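Local coordinates for protein putative Phosphate (Eubacterium rectale, PDB 3DAO) that is probably a phosphate-releasing hydrolase of the haloacid dehalogenase family, with its substrate not established, at residues A[109-114]-A[121-126]; A[130-135]-A[159-164]. All coordinates share one frame; numbering follows the deposited sequence. Where two conformers were deposited one is given.

Interaction 1: A[109-114]-A[121-126]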
loop_
_atom_site.group_PDB
_atom_site.type_symbol
_atom_site.label_atom_id
_atom_site.label_comp_id
_atom_site.label_asym_id
_atom_site.label_seq_id
_atom_site.Cartn_x
_atom_site.Cartn_y
_atom_site.Cartn_z
ATOM N N GLY A 109 -11.364 -18.036 8.535
ATOM C CA GLY A 109 -12.804 -18.044 8.251
ATOM C C GLY A 109 -13.098 -17.724 6.777
ATOM O O GLY A 109 -13.960 -18.346 6.116
HETATM N N MSE A 110 -12.368 -16.737 6.265
HETATM C CA MSE A 110 -12.466 -16.339 4.844
HETATM C C MSE A 110 -12.056 -17.500 3.946
HETATM O O MSE A 110 -12.723 -17.785 2.955
HETATM C CB MSE A 110 -11.628 -15.115 4.545
HETATM C CG MSE A 110 -12.209 -13.879 5.156
HETATM SE SE MSE A 110 -10.966 -12.414 4.998
HETATM C CE MSE A 110 -12.160 -10.934 5.531
ATOM N N CYS A 111 -10.947 -18.136 4.289
ATOM C CA CYS A 111 -10.441 -19.291 3.526
ATOM C C CYS A 111 -11.532 -20.355 3.422
ATOM O O CYS A 111 -11.845 -20.880 2.355
ATOM C CB CYS A 111 -9.250 -19.945 4.220
ATOM S SG CYS A 111 -7.627 -19.110 4.126
ATOM N N ARG A 112 -12.088 -20.721 4.579
ATOM C CA ARG A 112 -13.120 -21.794 4.612
ATOM C C ARG A 112 -14.323 -21.458 3.807
ATOM O O ARG A 112 -14.855 -22.308 3.064
ATOM C CB ARG A 112 -13.523 -22.130 6.051
ATOM C CG ARG A 112 -12.376 -22.703 6.789
ATOM C CD ARG A 112 -12.695 -22.992 8.239
ATOM N NE ARG A 112 -11.513 -23.522 8.902
ATOM C CZ ARG A 112 -10.891 -22.884 9.887
ATOM N NH1 ARG A 112 -11.412 -21.795 10.422
ATOM N NH2 ARG A 112 -9.817 -23.402 10.402
HETATM N N MSE A 113 -14.707 -20.189 3.864
HETATM C CA MSE A 113 -15.878 -19.734 3.125
HETATM C C MSE A 113 -15.638 -19.750 1.617
HETATM O O MSE A 113 -16.505 -20.179 0.845
HETATM C CB MSE A 113 -16.357 -18.361 3.575
HETATM C CG MSE A 113 -17.473 -17.819 2.700
HETATM SE SE MSE A 113 -18.221 -16.148 3.354
HETATM C CE MSE A 113 -19.095 -16.752 5.004
ATOM N N VAL A 114 -14.459 -19.296 1.189
ATOM C CA VAL A 114 -14.194 -19.263 -0.252
ATOM C C VAL A 114 -14.134 -20.697 -0.780
ATOM O O VAL A 114 -14.732 -21.037 -1.791
ATOM C CB VAL A 114 -12.941 -18.456 -0.589
ATOM C CG1 VAL A 114 -12.647 -18.529 -2.132
ATOM C CG2 VAL A 114 -13.129 -16.996 -0.124
ATOM N N CYS A 121 -13.575 -19.816 -7.313
ATOM C CA CYS A 121 -12.534 -18.815 -6.993
ATOM C C CYS A 121 -11.297 -19.439 -6.371
ATOM O O CYS A 121 -11.324 -20.551 -5.810
ATOM C CB CYS A 121 -13.079 -17.746 -6.006
ATOM S SG CYS A 121 -14.446 -16.753 -6.605
ATOM N N ASP A 122 -10.195 -18.723 -6.512
ATOM C CA ASP A 122 -8.985 -19.049 -5.798
ATOM C C ASP A 122 -8.717 -17.994 -4.714
ATOM O O ASP A 122 -9.360 -16.942 -4.643
ATOM C CB ASP A 122 -7.841 -19.110 -6.773
ATOM C CG ASP A 122 -8.047 -20.221 -7.777
ATOM O OD1 ASP A 122 -8.015 -21.411 -7.369
ATOM O OD2 ASP A 122 -8.273 -19.903 -8.947
ATOM N N TYR A 123 -7.746 -18.267 -3.871
ATOM C CA TYR A 123 -7.432 -17.310 -2.796
ATOM C C TYR A 123 -5.989 -17.387 -2.370
ATOM O O TYR A 123 -5.294 -18.379 -2.615
ATOM C CB TYR A 123 -8.386 -17.439 -1.604
ATOM C CG TYR A 123 -8.542 -18.821 -1.056
ATOM C CD1 TYR A 123 -9.463 -19.707 -1.613
ATOM C CD2 TYR A 123 -7.794 -19.248 0.044
ATOM C CE1 TYR A 123 -9.631 -20.967 -1.107
ATOM C CE2 TYR A 123 -7.960 -20.530 0.564
ATOM C CZ TYR A 123 -8.882 -21.380 -0.014
ATOM O OH TYR A 123 -9.061 -22.662 0.479
ATOM N N PHE A 124 -5.563 -16.299 -1.752
ATOM C CA PHE A 124 -4.178 -16.121 -1.321
ATOM C C PHE A 124 -4.136 -15.442 0.022
ATOM O O PHE A 124 -5.035 -14.663 0.361
ATOM C CB PHE A 124 -3.422 -15.238 -2.331
ATOM C CG PHE A 124 -3.497 -15.750 -3.757
ATOM C CD1 PHE A 124 -2.567 -16.672 -4.218
ATOM C CD2 PHE A 124 -4.509 -15.340 -4.590
ATOM C CE1 PHE A 124 -2.656 -17.176 -5.498
ATOM C CE2 PHE A 124 -4.621 -15.837 -5.848
ATOM C CZ PHE A 124 -3.694 -16.749 -6.319
ATOM N N ALA A 125 -3.122 -15.767 0.802
ATOM C CA ALA A 125 -2.948 -15.131 2.124
ATOM C C ALA A 125 -1.518 -14.589 2.178
ATOM O O ALA A 125 -0.554 -15.342 2.009
ATOM C CB ALA A 125 -3.196 -16.138 3.236
ATOM N N ALA A 126 -1.393 -13.289 2.365
ATOM C CA ALA A 126 -0.081 -12.628 2.313
ATOM C C ALA A 126 0.449 -12.174 3.655
ATOM O O ALA A 126 -0.291 -11.756 4.512
ATOM C CB ALA A 126 -0.129 -11.423 1.365
#
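C111 and V114 on helix 104-117 close over Y123 of strand 122-126 and C121 just before it, a buried helix-on-sheet contact made of carbon and sulfur, with no hydrogen bond between the two segments. The helix runs nearly antiparallel to the strand that follows it in the chain, at 168°, with the two axes 9.2 Å apart. Y123 carries most of the contact on the strand side. Its CG sits between the backbone N and the carbonyl carbon (chi1 52°), which lifts the ring off the strand toward the helix and sets its two rims against different partners. At the CD1 rim, V114 and the tyrosine slide past each other in opposite directions, and V114 CG1 comes within 3.4 Å of Y123 CD1, a tight approach oblique to the ring. That methyl points at the strand because it is anti to the backbone N of V114, and it also reaches C121 CB at 4.0 Å. At the opposite rim of the ring, on the same side of its plane, C111 SG lies 3.8 Å from Y123 CE2. The sulfur is 4.9 Å from the ring centroid and 60° off the ring normal, a Cys sulfur-aromatic contact that is oblique rather than stacked. The phenol OH of Y123 passes C111 O at 3.8 Å, too far for a bond. F169 of strand 168-172 packs against both C111 and V114, and F185 of helix 185-189 closes on V114 from the helical layer. With every second strand residue turned to the helices, the arrangement is that of an open-faced alpha/beta sandwich, consistent with the C2-type cap domain that many haloacid dehalogenase-like phosphatases carry over their Rossmann-like core.

Interaction 2: A[130-135]-A[159-164]; sequences FCFAED and TRLDRN
L161 is the first residue along 159-164 to bear squarely on strand 131-133: its CD1 methyl sits 3.5 Å above the centroid of the F132 ring, only 6° off the normal, a textbook CH-pi contact. The two side chains come from opposite directions, and the methyl lies at nearly equal distances from the ring carbons, 3.7 Å from F132 CG. On the opposite face of that ring is F130 CD1, offset toward the rim, so F132 is held between a leucine methyl and a second aromatic. The backbone carbonyl L161 O accepts from K108 NZ, tying this part of the loop to helix 104-117. Two residues on, R163 CD packs 3.5 Å from F132 CE2, and the bend at the third torsion (chi3 64°) turns NE to the edge of the F132 ring. The guanidinium then turns one face to F130, whose CE1 stands 3.8 Å above that plane; the two planes are 79° apart, and F130 CZ is 3.7 Å from R163 NH2. NH2 finds its charge partner in D165, by a salt bridge. With an alanine here, the F130 and F132 rims would probably lose their shared cover and the D165 carboxylate its cationic mate. R153, in a cation-pi contact with F130, adds a second positive group nearby. The connection from strand 152-154 to strand 168-172 thus passes over strands 131-133 and 122-126 and meets aromatic side chains of segment 130-135, on a sheet consistent with the cap domain of haloacid dehalogenase-like phosphatases.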
loop_
_atom_site.group_PDB
_atom_site.type_symbol
_atom_site.label_atom_id
_atom_site.label_comp_id
_atom_site.label_asym_id
_atom_site.label_seq_id
_atom_site.Cartn_x
_atom_site.Cartn_y
_atom_site.Cartn_z
ATOM N N PHE A 130 6.055 -12.675 2.010
ATOM C CA PHE A 130 5.657 -13.559 0.937
ATOM C C PHE A 130 4.177 -13.792 0.961
ATOM O O PHE A 130 3.471 -13.360 1.871
ATOM C CB PHE A 130 6.422 -14.882 0.998
ATOM C CG PHE A 130 6.640 -15.379 2.385
ATOM C CD1 PHE A 130 5.603 -15.918 3.098
ATOM C CD2 PHE A 130 7.871 -15.259 2.986
ATOM C CE1 PHE A 130 5.800 -16.348 4.378
ATOM C CE2 PHE A 130 8.067 -15.676 4.262
ATOM C CZ PHE A 130 7.036 -16.214 4.961
ATOM N N CYS A 131 3.752 -14.482 -0.076
ATOM C CA CYS A 131 2.339 -14.768 -0.300
ATOM C C CYS A 131 2.090 -16.243 -0.488
ATOM O O CYS A 131 2.685 -16.893 -1.360
ATOM C CB CYS A 131 1.857 -14.008 -1.513
ATOM S SG CYS A 131 0.026 -14.105 -1.697
ATOM N N PHE A 132 1.226 -16.764 0.376
ATOM C CA PHE A 132 0.818 -18.173 0.357
ATOM C C PHE A 132 -0.285 -18.467 -0.654
ATOM O O PHE A 132 -1.247 -17.712 -0.809
ATOM C CB PHE A 132 0.287 -18.602 1.727
ATOM C CG PHE A 132 1.306 -18.600 2.811
ATOM C CD1 PHE A 132 2.253 -19.614 2.883
ATOM C CD2 PHE A 132 1.283 -17.630 3.798
ATOM C CE1 PHE A 132 3.189 -19.640 3.903
ATOM C CE2 PHE A 132 2.224 -17.646 4.824
ATOM C CZ PHE A 132 3.180 -18.668 4.872
ATOM N N ALA A 133 -0.110 -19.592 -1.334
ATOM C CA ALA A 133 -1.056 -20.086 -2.338
ATOM C C ALA A 133 -1.169 -21.593 -2.199
ATOM O O ALA A 133 -0.197 -22.245 -1.850
ATOM C CB ALA A 133 -0.577 -19.756 -3.787
ATOM N N GLU A 134 -2.350 -22.133 -2.482
ATOM C CA GLU A 134 -2.528 -23.587 -2.467
ATOM C C GLU A 134 -2.344 -24.191 -3.843
ATOM O O GLU A 134 -2.132 -25.383 -3.964
ATOM C CB GLU A 134 -3.876 -24.007 -1.881
ATOM C CG GLU A 134 -3.965 -23.629 -0.422
ATOM C CD GLU A 134 -5.264 -24.002 0.227
ATOM O OE1 GLU A 134 -6.116 -24.606 -0.441
ATOM O OE2 GLU A 134 -5.426 -23.701 1.438
ATOM N N ASP A 135 -2.430 -23.366 -4.882
ATOM C CA ASP A 135 -2.276 -23.854 -6.270
ATOM C C ASP A 135 -1.148 -23.165 -7.015
ATOM O O ASP A 135 -1.292 -22.049 -7.518
ATOM C CB ASP A 135 -3.571 -23.665 -7.033
ATOM C CG ASP A 135 -3.533 -24.261 -8.432
ATOM O OD1 ASP A 135 -2.537 -24.903 -8.812
ATOM O OD2 ASP A 135 -4.541 -24.100 -9.137
ATOM N N THR A 159 -5.248 -22.967 5.951
ATOM C CA THR A 159 -5.921 -22.947 7.264
ATOM C C THR A 159 -5.128 -23.749 8.277
ATOM O O THR A 159 -5.445 -23.735 9.457
ATOM C CB THR A 159 -7.376 -23.483 7.246
ATOM O OG1 THR A 159 -7.384 -24.897 6.985
ATOM C CG2 THR A 159 -8.233 -22.753 6.218
ATOM N N ARG A 160 -4.075 -24.403 7.820
ATOM C CA ARG A 160 -3.238 -25.210 8.705
ATOM C C ARG A 160 -1.958 -24.461 9.061
ATOM O O ARG A 160 -1.135 -24.941 9.814
ATOM C CB ARG A 160 -3.002 -26.618 8.128
ATOM C CG ARG A 160 -4.314 -27.432 8.079
ATOM C CD ARG A 160 -4.121 -28.916 7.840
ATOM N NE ARG A 160 -5.340 -29.682 8.124
ATOM C CZ ARG A 160 -6.091 -30.303 7.218
ATOM N NH1 ARG A 160 -5.755 -30.283 5.927
ATOM N NH2 ARG A 160 -7.177 -30.966 7.612
ATOM N N LEU A 161 -1.839 -23.237 8.562
ATOM C CA LEU A 161 -0.679 -22.420 8.893
ATOM C C LEU A 161 -0.848 -21.800 10.270
ATOM O O LEU A 161 -1.943 -21.506 10.741
ATOM C CB LEU A 161 -0.442 -21.305 7.888
ATOM C CG LEU A 161 -0.202 -21.744 6.459
ATOM C CD1 LEU A 161 -0.186 -20.529 5.553
ATOM C CD2 LEU A 161 1.115 -22.519 6.382
ATOM N N ASP A 162 0.285 -21.618 10.913
ATOM C CA ASP A 162 0.324 -21.026 12.234
ATOM C C ASP A 162 1.156 -19.778 12.126
ATOM O O ASP A 162 2.374 -19.834 12.170
ATOM C CB ASP A 162 0.981 -21.994 13.215
ATOM C CG ASP A 162 1.016 -21.455 14.614
ATOM O OD1 ASP A 162 0.110 -20.669 14.971
ATOM O OD2 ASP A 162 1.937 -21.840 15.361
ATOM N N ARG A 163 0.477 -18.654 11.963
ATOM C CA ARG A 163 1.148 -17.391 11.779
ATOM C C ARG A 163 0.393 -16.230 12.373
ATOM O O ARG A 163 -0.832 -16.273 12.537
ATOM C CB ARG A 163 1.372 -17.160 10.296
ATOM C CG ARG A 163 2.180 -18.265 9.667
ATOM C CD ARG A 163 2.582 -17.863 8.345
ATOM N NE ARG A 163 3.473 -16.723 8.420
ATOM C CZ ARG A 163 4.784 -16.814 8.277
ATOM N NH1 ARG A 163 5.334 -17.994 8.058
ATOM N NH2 ARG A 163 5.539 -15.740 8.343
ATOM N N ASN A 164 1.154 -15.190 12.655
ATOM C CA ASN A 164 0.597 -13.978 13.269
ATOM C C ASN A 164 0.825 -12.746 12.429
ATOM O O ASN A 164 0.611 -11.618 12.895
ATOM C CB ASN A 164 1.203 -13.722 14.654
ATOM C CG ASN A 164 0.507 -12.587 15.396
ATOM O OD1 ASN A 164 0.920 -12.205 16.500
ATOM N ND2 ASN A 164 -0.564 -12.043 14.798
#

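Both interactions belong to the six-stranded sheet of what is probably the cap domain, on the adjacent strands 122-126 and 131-133, which are joined by the A125 O to F132 N pair at 2.8 Å, a probable hydrogen bond. Interaction 1 is the buried one, a helix packed on the sheet through aliphatic, sulfur and aromatic surfaces alone. Interaction 2 is only partly buried; there a loop replaces the helix as cover, and its chemistry runs from a leucine methyl on a ring to an arginine whose salt bridge goes to D165, outside both segments. The two covers meet where C111 CB packs on T159 CG2 at 3.6 Å, so helix and loop touch where they pass over the neighbouring strands.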